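Local structure of DNA topoisomerase 2-associated protein PAT1 (Saccharomyces cerevisiae, 5LMG) at residues G183-L188 and N236-K241; S170-N175 and I207-S212. The protein activates mRNA decapping and represses translation, its C-terminal domain directly binding the decapping enzyme Dcp2 and the exonuclease Xrn1. The protein carries 2 engineered substitutions. All coordinates share one frame; numbering follows the deposited sequence.

Contact 1. Residues G183-L188 and N236-K241. With EDO (1,2-ethanediol), chain L.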
# COMPACT_ATOMS: atom_id res chain seq x y z
N GLY A 183 14.58 8.86 -7.61
CA GLY A 183 15.55 8.33 -6.66
C GLY A 183 14.96 7.28 -5.73
O GLY A 183 15.55 6.21 -5.55
N LEU A 184 13.76 7.55 -5.17
CA LEU A 184 13.07 6.62 -4.25
C LEU A 184 12.61 5.35 -4.94
O LEU A 184 12.71 4.27 -4.36
CB LEU A 184 11.90 7.31 -3.50
CG LEU A 184 12.25 8.49 -2.58
CD1 LEU A 184 10.99 9.12 -2.02
CD2 LEU A 184 13.15 8.07 -1.42
N LEU A 185 12.13 5.46 -6.19
CA LEU A 185 11.69 4.32 -7.00
C LEU A 185 12.86 3.38 -7.29
O LEU A 185 12.72 2.16 -7.16
CB LEU A 185 11.09 4.82 -8.32
CG LEU A 185 9.61 5.19 -8.27
CD1 LEU A 185 9.28 6.21 -9.35
CD2 LEU A 185 8.72 3.96 -8.39
N LEU A 186 14.02 3.96 -7.66
CA LEU A 186 15.26 3.22 -7.93
C LEU A 186 15.75 2.55 -6.67
O LEU A 186 16.18 1.40 -6.75
CB LEU A 186 16.34 4.14 -8.53
CG LEU A 186 16.19 4.49 -10.01
CD1 LEU A 186 17.20 5.56 -10.42
CD2 LEU A 186 16.32 3.26 -10.90
N GLN A 187 15.64 3.22 -5.50
CA GLN A 187 16.01 2.65 -4.19
C GLN A 187 15.20 1.37 -3.93
O GLN A 187 15.75 0.36 -3.51
CB GLN A 187 15.78 3.66 -3.04
CG GLN A 187 16.84 4.76 -2.92
CD GLN A 187 18.18 4.30 -2.40
OE1 GLN A 187 18.29 3.45 -1.50
NE2 GLN A 187 19.25 4.89 -2.92
N LEU A 188 13.88 1.41 -4.23
CA LEU A 188 12.96 0.29 -4.06
C LEU A 188 13.31 -0.90 -4.97
O LEU A 188 13.47 -2.02 -4.48
CB LEU A 188 11.52 0.78 -4.28
CG LEU A 188 10.42 -0.27 -4.20
CD1 LEU A 188 9.40 0.11 -3.17
CD2 LEU A 188 9.76 -0.46 -5.55
N ASN A 236 9.44 7.06 -17.97
CA ASN A 236 9.12 5.95 -18.89
C ASN A 236 10.14 4.80 -18.72
O ASN A 236 9.74 3.63 -18.60
CB ASN A 236 9.04 6.43 -20.35
CG ASN A 236 7.94 7.43 -20.62
OD1 ASN A 236 8.18 8.53 -21.11
ND2 ASN A 236 6.70 7.08 -20.29
N GLU A 237 11.44 5.15 -18.61
CA GLU A 237 12.53 4.21 -18.39
C GLU A 237 12.41 3.49 -17.01
O GLU A 237 12.56 2.27 -16.94
CB GLU A 237 13.91 4.91 -18.53
CG GLU A 237 14.20 5.51 -19.89
CD GLU A 237 14.02 4.58 -21.08
OE1 GLU A 237 14.56 3.45 -21.05
OE2 GLU A 237 13.31 4.97 -22.04
N ILE A 238 12.15 4.26 -15.93
CA ILE A 238 12.07 3.72 -14.58
C ILE A 238 10.80 2.86 -14.40
O ILE A 238 10.89 1.79 -13.79
CB ILE A 238 12.27 4.83 -13.51
CG1 ILE A 238 13.73 5.38 -13.62
CG2 ILE A 238 11.96 4.29 -12.09
CD1 ILE A 238 14.09 6.51 -12.77
N TYR A 239 9.66 3.29 -14.98
CA TYR A 239 8.41 2.52 -14.97
C TYR A 239 8.68 1.13 -15.60
O TYR A 239 8.27 0.12 -15.03
CB TYR A 239 7.28 3.24 -15.77
CG TYR A 239 6.04 2.39 -15.94
CD1 TYR A 239 5.92 1.49 -17.01
CD2 TYR A 239 5.00 2.44 -15.02
CE1 TYR A 239 4.81 0.66 -17.15
CE2 TYR A 239 3.87 1.61 -15.14
CZ TYR A 239 3.78 0.73 -16.22
OH TYR A 239 2.69 -0.09 -16.36
N ASP A 240 9.38 1.11 -16.76
CA ASP A 240 9.71 -0.13 -17.46
C ASP A 240 10.60 -1.06 -16.63
O ASP A 240 10.41 -2.27 -16.70
CB ASP A 240 10.29 0.13 -18.85
CG ASP A 240 10.18 -1.08 -19.75
OD1 ASP A 240 9.02 -1.49 -20.04
OD2 ASP A 240 11.23 -1.66 -20.10
N LYS A 241 11.55 -0.50 -15.84
CA LYS A 241 12.41 -1.30 -14.94
C LYS A 241 11.55 -1.96 -13.85
O LYS A 241 11.72 -3.15 -13.56
CB LYS A 241 13.52 -0.44 -14.32
CG LYS A 241 14.63 -0.06 -15.30
CD LYS A 241 15.64 0.90 -14.68
CE LYS A 241 16.14 1.95 -15.66
NZ LYS A 241 16.98 1.36 -16.74
C1 EDO L . 7.01 3.38 -20.52
O1 EDO L . 7.78 2.33 -19.98
C2 EDO L . 5.61 3.37 -19.89
O2 EDO L . 5.03 4.65 -19.95

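Contact 2. Residues S170-N175 and I207-S212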
# COMPACT_ATOMS: atom_id res chain seq x y z
N SER A 170 1.85 12.93 2.39
CA SER A 170 1.91 14.38 2.64
C SER A 170 3.25 15.00 2.23
O SER A 170 3.25 16.02 1.54
CB SER A 170 1.58 14.70 4.10
OG SER A 170 2.71 14.57 4.95
N PHE A 171 4.38 14.37 2.62
CA PHE A 171 5.72 14.83 2.26
C PHE A 171 5.98 14.83 0.74
O PHE A 171 6.54 15.80 0.23
CB PHE A 171 6.81 14.04 3.02
CG PHE A 171 8.22 14.33 2.55
CD1 PHE A 171 8.86 15.51 2.90
CD2 PHE A 171 8.89 13.42 1.74
CE1 PHE A 171 10.16 15.77 2.44
CE2 PHE A 171 10.19 13.69 1.29
CZ PHE A 171 10.82 14.86 1.64
N LEU A 172 5.60 13.74 0.03
CA LEU A 172 5.82 13.64 -1.42
C LEU A 172 4.92 14.58 -2.24
O LEU A 172 5.32 15.05 -3.30
CB LEU A 172 5.69 12.18 -1.91
CG LEU A 172 6.76 11.18 -1.43
CD1 LEU A 172 6.45 9.80 -1.92
CD2 LEU A 172 8.15 11.58 -1.90
N SER A 173 3.71 14.84 -1.72
CA SER A 173 2.71 15.71 -2.33
C SER A 173 3.14 17.17 -2.29
O SER A 173 2.73 17.94 -3.15
CB SER A 173 1.38 15.55 -1.60
OG SER A 173 0.40 16.47 -2.05
N ASN A 174 3.96 17.54 -1.28
CA ASN A 174 4.42 18.90 -1.01
C ASN A 174 5.90 19.20 -1.27
O ASN A 174 6.20 20.19 -1.92
CB ASN A 174 4.08 19.28 0.44
CG ASN A 174 2.61 19.44 0.72
OD1 ASN A 174 1.96 20.36 0.20
ND2 ASN A 174 2.06 18.59 1.58
N ASN A 175 6.82 18.39 -0.70
CA ASN A 175 8.27 18.63 -0.73
C ASN A 175 9.13 17.67 -1.59
O ASN A 175 10.26 17.34 -1.19
CB ASN A 175 8.82 18.65 0.72
CG ASN A 175 8.23 19.71 1.61
OD1 ASN A 175 8.74 20.83 1.71
ND2 ASN A 175 7.16 19.36 2.33
N ILE A 207 4.27 1.20 -3.05
CA ILE A 207 4.57 1.24 -4.48
C ILE A 207 3.53 2.13 -5.19
O ILE A 207 3.92 3.00 -5.95
CB ILE A 207 4.72 -0.18 -5.12
CG1 ILE A 207 5.92 -0.94 -4.50
CG2 ILE A 207 4.89 -0.10 -6.66
CD1 ILE A 207 5.87 -2.48 -4.63
N THR A 208 2.22 1.95 -4.87
CA THR A 208 1.11 2.74 -5.43
C THR A 208 1.33 4.24 -5.22
O THR A 208 1.12 5.02 -6.16
CB THR A 208 -0.24 2.28 -4.89
OG1 THR A 208 -0.33 0.87 -5.03
CG2 THR A 208 -1.44 2.96 -5.59
N ILE A 209 1.74 4.64 -3.99
CA ILE A 209 2.05 6.03 -3.63
C ILE A 209 3.16 6.59 -4.56
O ILE A 209 2.96 7.65 -5.12
CB ILE A 209 2.44 6.16 -2.13
CG1 ILE A 209 1.20 6.01 -1.21
CG2 ILE A 209 3.18 7.49 -1.85
CD1 ILE A 209 1.54 5.50 0.15
N LEU A 210 4.30 5.86 -4.70
CA LEU A 210 5.41 6.28 -5.57
C LEU A 210 4.99 6.41 -7.03
O LEU A 210 5.30 7.42 -7.64
CB LEU A 210 6.66 5.37 -5.46
CG LEU A 210 7.40 5.29 -4.12
CD1 LEU A 210 8.61 4.38 -4.24
CD2 LEU A 210 7.86 6.68 -3.63
N ILE A 211 4.26 5.39 -7.58
CA ILE A 211 3.79 5.39 -8.99
C ILE A 211 2.83 6.57 -9.24
O ILE A 211 3.00 7.27 -10.24
CB ILE A 211 3.12 4.05 -9.41
CG1 ILE A 211 4.11 2.87 -9.42
CG2 ILE A 211 2.40 4.17 -10.77
CD1 ILE A 211 3.35 1.48 -9.55
N SER A 212 1.81 6.74 -8.34
CA SER A 212 0.82 7.82 -8.42
C SER A 212 1.47 9.21 -8.37
O SER A 212 1.08 10.09 -9.15
CB SER A 212 -0.24 7.67 -7.34
OG SER A 212 -0.90 6.43 -7.49

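Contact 1. Residues G183-L188 and N236-K241
Ile238 points from helix 234-246 toward helix 178-191 and meets two consecutive leucines, one with each of its branches. Ile238 CG2, anti to the backbone N, lies 3.9 Å from Leu185 CB, at the root of that side chain. The other branch, with CG1 beside the backbone N (chi1 -66°) and the chain extended beyond it, carries Ile238 CD1 to 4.0 Å from Leu186 CG. The Leu186 and Ile238 side chains cross at about a right angle, with Ile238 CD1 against both CG and CD1 of Leu186. This is apolar helix-to-helix packing within a largely helical PAT1 domain, and Leu185 also touches Ala214 of helix 201-216. Asn236 binds a 1,2-ethanediol, probably from the crystallisation liquor, at two points: O1 of the diol donates to Asn236 O at 2.7 Å, while Asn236 ND2 donates to O2 of the diol at 3.0 Å through a bent bond (139°). The diol is also hydrogen-bonded to Ser287 O, and its C2 approaches the Tyr239 ring obliquely, 3.5 Å from Tyr239 CD1. A leucine in place of Asn236 would probably leave O2 without its amide donor and the diol held less firmly. Tyr239 OH is hydrogen-bonded to Leu284 O.

Contact 2. Residues S170-N175 and I207-S212
Leu172 and Leu210 are the closest backbone pair between residues 170-175 and 207-212, with their CA atoms 8.5 Å apart. Residues 170-174 form the last turn of helix 151-174, and Asn175 is the first residue to leave helical geometry; residues 207-212 lie within helix 201-216. At this spacing the gap is bridged by side chains alone. Leu172 points toward the other helix, its CG beside the backbone N (chi1 -67°), and its CD1 makes the contacts with residues 207-212. Leu172 CD1 lies 3.8 Å from Leu210 CD2 and 4.0 Å from Ile209 CG2, so one branch end meets two neighbouring residues. Leu172 stands at about a right angle to Ile209, whose CB also faces the partner helix. Leu210 starts off away from that helix, yet its CD2 turns back to meet Leu172. No polar bond joins the two segments; within them, Asn174 ND2 donates to Ser170 O at 2.8 Å, tilted from the carbonyl plane, while Thr208 O accepts from Ser212 OG and Ser212 N on opposite faces of its plane. Phe129 of helix 118-130 touches Leu210. Such a cluster of aliphatic side chains shared among several helices is characteristic of the interior of a helical-repeat-like domain, consistent with the PAT1 family's place in the TPR clan.

The centres of contacts 1 and 2 lie about 14 Å apart, and their segments alternate along the chain: 170-175, 183-188, 207-212, 236-241. Helix 151-174 is followed by helix 178-191, one from each contact, and helix 201-216 likewise by helix 234-246. The two contacts also touch directly. Leu184 CD1 packs against Leu172 CD2 at 3.8 Å, Leu185 CD2 against Leu210 CB at 3.8 Å, and Leu188 CD1 against Ile207 CG1 at 3.9 Å. Helix 178-191 thus meets both helices of contact 2, and helix 234-246 as well, which ties the two contacts into one layer of apolar packing in the C-terminal domain.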